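Local coordinates for protein deoxycytidylate deaminase (Cyanophage S-TIM5, PDB 4P9E) that probably deaminates dCMP to dUMP at a zinc-containing active site and binds dTTP at its allosteric-inhibitor site, at residues A[67-70]-A[71-75]; A[124-127]-A[128-132]. One frame throughout, in Å; residues are numbered along the deposited sequence.

Contact 1 of 2, residues A[67-70]-A[71-75]; sequences FVLH and AEQNA. With ZN (zinc ion), chain B.
A water molecule joins H70 to E72 by way of the zinc: it lies 2.5 Å from the metal, which H70 ND1 binds at 2.0 Å, and it donates a hydrogen bond to E72 OE2 over 2.6 Å. The bend at chi2 (88°) brings the E72 carboxylate back toward the loop, so that OE1 comes to 3.4 Å from H70 CB. C98 and C101 complete the protein ligands of the metal. H70, A71 and E72 are the His-Ala-Glu of the cytidine deaminase family, placed where the loop enters helix 71-80, and E72 is predicted to be the proton donor. H70 is the N-cap. Its side chain serves the zinc, while the Q73 side chain, in the first turn, reaches back so that OE1 accepts from the backbone N of H70 (3.0 Å, N-H...O 163°). That donor stands well above the Q73 carbonyl plane, and the amide runs alongside the imidazole with the two planes 4° apart. N74 N to H70 O (3.0 Å) is a regular turn bond. Crossing L69 at about a right angle, N74 sets OD1 3.8 Å from L69 CD1, while its ND2 is hydrogen-bonded to W45 O.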
ATOM      1  N   PHE A  67      -8.100 -15.025 -26.867  1.00 81.58           N
ATOM      2  CA  PHE A  67      -8.191 -14.949 -25.412  1.00 79.11           C
ATOM      3  C   PHE A  67      -6.908 -15.251 -24.631  1.00 77.07           C
ATOM      4  O   PHE A  67      -6.921 -15.314 -23.405  1.00 73.62           O
ATOM      5  CB  PHE A  67      -9.405 -15.722 -24.890  1.00 78.36           C
ATOM      6  CG  PHE A  67     -10.704 -15.029 -25.198  1.00 91.49           C
ATOM      7  CD1 PHE A  67     -11.146 -13.972 -24.407  1.00 79.17           C
ATOM      8  CD2 PHE A  67     -11.451 -15.383 -26.315  1.00 97.64           C
ATOM      9  CE1 PHE A  67     -12.327 -13.304 -24.708  1.00 83.49           C
ATOM     10  CE2 PHE A  67     -12.638 -14.719 -26.617  1.00 94.56           C
ATOM     11  CZ  PHE A  67     -13.074 -13.680 -25.810  1.00 90.25           C
ATOM     12  N   VAL A  68      -5.790 -15.391 -25.333  1.00 69.83           N
ATOM     13  CA  VAL A  68      -4.522 -15.515 -24.642  1.00 60.15           C
ATOM     14  C   VAL A  68      -3.915 -14.136 -24.384  1.00 55.68           C
ATOM     15  O   VAL A  68      -3.924 -13.257 -25.244  1.00 59.37           O
ATOM     16  CB  VAL A  68      -3.537 -16.479 -25.361  1.00 63.06           C
ATOM     17  CG1 VAL A  68      -4.267 -17.290 -26.399  1.00 66.31           C
ATOM     18  CG2 VAL A  68      -2.371 -15.730 -25.975  1.00 56.17           C
ATOM     19  N   LEU A  69      -3.426 -13.951 -23.165  1.00 54.97           N
ATOM     20  CA  LEU A  69      -2.781 -12.712 -22.760  1.00 47.79           C
ATOM     21  C   LEU A  69      -1.302 -12.746 -23.107  1.00 42.37           C
ATOM     22  O   LEU A  69      -0.661 -13.788 -23.013  1.00 40.92           O
ATOM     23  CB  LEU A  69      -2.924 -12.527 -21.248  1.00 43.35           C
ATOM     24  CG  LEU A  69      -4.350 -12.690 -20.750  1.00 44.43           C
ATOM     25  CD1 LEU A  69      -4.415 -13.749 -19.655  1.00 50.65           C
ATOM     26  CD2 LEU A  69      -4.868 -11.369 -20.270  1.00 44.56           C
ATOM     27  N   HIS A  70      -0.762 -11.601 -23.501  1.00 41.86           N
ATOM     28  CA  HIS A  70       0.664 -11.475 -23.706  1.00 36.08           C
ATOM     29  C   HIS A  70       1.328 -11.417 -22.343  1.00 32.56           C
ATOM     30  O   HIS A  70       0.683 -11.098 -21.348  1.00 31.54           O
ATOM     31  CB  HIS A  70       0.969 -10.223 -24.507  1.00 37.95           C
ATOM     32  CG  HIS A  70       0.396 -10.246 -25.887  1.00 46.02           C
ATOM     33  ND1 HIS A  70       0.443  -9.157 -26.728  1.00 47.68           N
ATOM     34  CD2 HIS A  70      -0.225 -11.227 -26.576  1.00 47.41           C
ATOM     35  CE1 HIS A  70      -0.142  -9.464 -27.873  1.00 41.30           C
ATOM     36  NE2 HIS A  70      -0.551 -10.713 -27.806  1.00 42.06           N
ATOM     37  N   ALA A  71       2.612 -11.739 -22.305  1.00 37.31           N
ATOM     38  CA  ALA A  71       3.390 -11.720 -21.077  1.00 37.29           C
ATOM     39  C   ALA A  71       3.292 -10.363 -20.378  1.00 38.37           C
ATOM     40  O   ALA A  71       3.229 -10.284 -19.152  1.00 31.96           O
ATOM     41  CB  ALA A  71       4.843 -12.046 -21.388  1.00 38.25           C
ATOM     42  N   GLU A  72       3.279  -9.298 -21.175  1.00 33.64           N
ATOM     43  CA  GLU A  72       3.255  -7.945 -20.647  1.00 32.95           C
ATOM     44  C   GLU A  72       1.892  -7.654 -20.030  1.00 34.79           C
ATOM     45  O   GLU A  72       1.807  -7.043 -18.974  1.00 37.18           O
ATOM     46  CB  GLU A  72       3.589  -6.914 -21.744  1.00 39.16           C
ATOM     47  CG  GLU A  72       4.914  -7.126 -22.496  1.00 36.87           C
ATOM     48  CD  GLU A  72       4.780  -8.043 -23.716  1.00 46.37           C
ATOM     49  OE1 GLU A  72       4.044  -9.061 -23.652  1.00 42.60           O
ATOM     50  OE2 GLU A  72       5.431  -7.747 -24.744  1.00 47.91           O
ATOM     51  N   GLN A  73       0.824  -8.088 -20.691  1.00 32.01           N
ATOM     52  CA  GLN A  73      -0.512  -8.051 -20.103  1.00 32.57           C
ATOM     53  C   GLN A  73      -0.630  -8.772 -18.738  1.00 29.62           C
ATOM     54  O   GLN A  73      -1.244  -8.253 -17.806  1.00 26.41           O
ATOM     55  CB  GLN A  73      -1.534  -8.581 -21.097  1.00 33.85           C
ATOM     56  CG  GLN A  73      -1.838  -7.573 -22.174  1.00 36.54           C
ATOM     57  CD  GLN A  73      -2.476  -8.174 -23.418  1.00 46.58           C
ATOM     58  OE1 GLN A  73      -2.799  -9.359 -23.464  1.00 45.41           O
ATOM     59  NE2 GLN A  73      -2.640  -7.345 -24.449  1.00 50.97           N
ATOM     60  N   ASN A  74      -0.023  -9.947 -18.625  1.00 34.99           N
ATOM     61  CA  ASN A  74       0.018 -10.654 -17.348  1.00 36.31           C
ATOM     62  C   ASN A  74       0.764  -9.916 -16.229  1.00 36.86           C
ATOM     63  O   ASN A  74       0.258  -9.787 -15.105  1.00 39.87           O
ATOM     64  CB  ASN A  74       0.579 -12.056 -17.527  1.00 36.33           C
ATOM     65  CG  ASN A  74      -0.499 -13.066 -17.807  1.00 43.54           C
ATOM     66  OD1 ASN A  74      -1.593 -12.986 -17.246  1.00 38.34           O
ATOM     67  ND2 ASN A  74      -0.207 -14.024 -18.676  1.00 52.15           N
ATOM     68  N   ALA A  75       1.957  -9.435 -16.536  1.00 25.61           N
ATOM     69  CA  ALA A  75       2.712  -8.647 -15.582  1.00 25.95           C
ATOM     70  C   ALA A  75       1.908  -7.422 -15.118  1.00 30.78           C
ATOM     71  O   ALA A  75       1.741  -7.186 -13.919  1.00 31.06           O
ATOM     72  CB  ALA A  75       4.059  -8.232 -16.186  1.00 23.23           C
TER
HETATM   73 ZN    ZN B 201       1.565  -7.543 -26.805  1.00 54.55          ZN
HETATM   74  O   HOH W   1       3.888  -8.315 -26.751  1.00 61.98           O

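Contact 2 of 2, residues A[124-127]-A[128-132]; sequences GIDV and LQQLG
G124 O receives L128 N at 3.0 Å, and the L128 side chain passes by the oxygen end of the same carbonyl, its CG 3.3 Å from G124 O. This leucine also reaches I105 of helix 99-107 and V135 of strand 134-137. One residue on, I125 O takes a longer bond from Q129 N, and I125 CD1 approaches L128 CD1 at 4.4 Å, a loose apolar contact next to P97. D126 O is the acceptor for Q130 N at 2.8 Å and draws a weak second bond from Q129 N. The helix is the connection of a beta-alpha-beta crossover between the parallel strands 112-115 and 134-137 of the deaminase sheet, and it packs on helix 99-107. With chi1 at 78°, the D126 side chain lies beside that of Q130 and points the same way; OD2 stays 3.6 Å from Q130 NE2, the carboxylate and amide planes nearly perpendicular. V127 O closes the last turn by accepting L131 N, and V127 CG1 lies alongside L131 CD1 at 3.9 Å. Beyond them the helix ends in a Schellman motif, G132 taking positive phi (92°) while its N bonds Q129 O at 3.1 Å.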
ATOM      1  N   GLY A 124       5.481  -1.266 -32.126  1.00 64.97           N
ATOM      2  CA  GLY A 124       5.396  -1.103 -30.690  1.00 63.99           C
ATOM      3  C   GLY A 124       6.571  -0.275 -30.222  1.00 60.67           C
ATOM      4  O   GLY A 124       6.433   0.647 -29.428  1.00 56.53           O
ATOM      5  N   ILE A 125       7.733  -0.603 -30.766  1.00 60.67           N
ATOM      6  CA  ILE A 125       8.990   0.018 -30.396  1.00 56.85           C
ATOM      7  C   ILE A 125       9.058   1.529 -30.637  1.00 60.75           C
ATOM      8  O   ILE A 125       9.489   2.280 -29.764  1.00 50.82           O
ATOM      9  CB  ILE A 125      10.142  -0.659 -31.146  1.00 63.22           C
ATOM     10  CG1 ILE A 125      10.153  -2.149 -30.829  1.00 61.14           C
ATOM     11  CG2 ILE A 125      11.471  -0.016 -30.786  1.00 49.94           C
ATOM     12  CD1 ILE A 125      10.376  -2.425 -29.372  1.00 56.42           C
ATOM     13  N   ASP A 126       8.651   1.984 -31.816  1.00 72.09           N
ATOM     14  CA  ASP A 126       8.771   3.408 -32.109  1.00 76.04           C
ATOM     15  C   ASP A 126       7.716   4.209 -31.343  1.00 77.61           C
ATOM     16  O   ASP A 126       7.953   5.348 -30.927  1.00 77.08           O
ATOM     17  CB  ASP A 126       8.752   3.692 -33.621  1.00 78.44           C
ATOM     18  CG  ASP A 126       7.361   3.632 -34.215  1.00 98.77           C
ATOM     19  OD1 ASP A 126       6.572   2.783 -33.754  1.00 96.65           O
ATOM     20  OD2 ASP A 126       7.054   4.431 -35.139  1.00 99.05           O
ATOM     21  N   VAL A 127       6.561   3.598 -31.116  1.00 59.92           N
ATOM     22  CA  VAL A 127       5.550   4.268 -30.326  1.00 59.04           C
ATOM     23  C   VAL A 127       5.981   4.456 -28.878  1.00 52.65           C
ATOM     24  O   VAL A 127       5.804   5.535 -28.314  1.00 55.56           O
ATOM     25  CB  VAL A 127       4.195   3.578 -30.436  1.00 66.84           C
ATOM     26  CG1 VAL A 127       3.463   3.618 -29.107  1.00 61.18           C
ATOM     27  CG2 VAL A 127       3.383   4.272 -31.523  1.00 67.24           C
ATOM     28  N   LEU A 128       6.565   3.421 -28.288  1.00 52.01           N
ATOM     29  CA  LEU A 128       7.118   3.545 -26.950  1.00 49.89           C
ATOM     30  C   LEU A 128       8.067   4.747 -26.895  1.00 53.52           C
ATOM     31  O   LEU A 128       8.108   5.484 -25.904  1.00 50.89           O
ATOM     32  CB  LEU A 128       7.858   2.265 -26.548  1.00 46.35           C
ATOM     33  CG  LEU A 128       7.083   0.988 -26.198  1.00 45.59           C
ATOM     34  CD1 LEU A 128       7.955  -0.226 -26.394  1.00 44.16           C
ATOM     35  CD2 LEU A 128       6.580   0.998 -24.768  1.00 44.30           C
ATOM     36  N   GLN A 129       8.808   4.959 -27.976  1.00 55.71           N
ATOM     37  CA  GLN A 129       9.808   6.017 -27.985  1.00 57.53           C
ATOM     38  C   GLN A 129       9.176   7.376 -28.198  1.00 56.63           C
ATOM     39  O   GLN A 129       9.558   8.361 -27.550  1.00 54.42           O
ATOM     40  CB  GLN A 129      10.906   5.719 -28.999  1.00 61.37           C
ATOM     41  CG  GLN A 129      11.910   4.716 -28.438  1.00 65.14           C
ATOM     42  CD  GLN A 129      13.119   4.493 -29.329  1.00 64.11           C
ATOM     43  OE1 GLN A 129      14.260   4.508 -28.853  1.00 64.51           O
ATOM     44  NE2 GLN A 129      12.878   4.267 -30.619  1.00 58.40           N
ATOM     45  N   GLN A 130       8.192   7.411 -29.091  1.00 61.35           N
ATOM     46  CA  GLN A 130       7.356   8.591 -29.279  1.00 63.78           C
ATOM     47  C   GLN A 130       6.822   9.052 -27.941  1.00 67.48           C
ATOM     48  O   GLN A 130       6.854  10.242 -27.622  1.00 71.87           O
ATOM     49  CB  GLN A 130       6.165   8.271 -30.180  1.00 67.78           C
ATOM     50  CG  GLN A 130       6.473   8.118 -31.657  1.00 74.00           C
ATOM     51  CD  GLN A 130       5.202   7.923 -32.474  1.00 90.32           C
ATOM     52  OE1 GLN A 130       4.150   8.478 -32.143  1.00 90.24           O
ATOM     53  NE2 GLN A 130       5.290   7.118 -33.534  1.00 87.18           N
ATOM     54  N   LEU A 131       6.354   8.083 -27.151  1.00 65.48           N
ATOM     55  CA  LEU A 131       5.670   8.352 -25.886  1.00 57.04           C
ATOM     56  C   LEU A 131       6.594   8.531 -24.683  1.00 47.27           C
ATOM     57  O   LEU A 131       6.118   8.700 -23.562  1.00 48.91           O
ATOM     58  CB  LEU A 131       4.631   7.262 -25.604  1.00 52.00           C
ATOM     59  CG  LEU A 131       3.453   7.268 -26.578  1.00 54.40           C
ATOM     60  CD1 LEU A 131       2.502   6.113 -26.321  1.00 43.54           C
ATOM     61  CD2 LEU A 131       2.722   8.594 -26.497  1.00 56.21           C
ATOM     62  N   GLY A 132       7.905   8.492 -24.904  1.00 49.15           N
ATOM     63  CA  GLY A 132       8.843   8.831 -23.846  1.00 49.97           C
ATOM     64  C   GLY A 132       9.334   7.681 -22.997  1.00 50.79           C
ATOM     65  O   GLY A 132      10.037   7.887 -22.012  1.00 50.40           O
TER

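How the contacts relate
Contact 1 comes first along the chain, where the long loop after strand 39-45 turns into helix 71-80; contact 2 follows on helix 123-130, just ahead of the last strand, 134-137. Each is a single unbroken run of residues, so neither closes a loop, and the two stand in series without nesting or crossing. Their centres are 19 Å apart and their nearest atoms about 8 Å. Helix 99-107 lies against both: C101 touches the side chains of contact 1 and binds the same zinc, while I105 and A106 meet contact 2. Both also border the second subunit, F67 packing on V127 of that subunit and V127 on its F67.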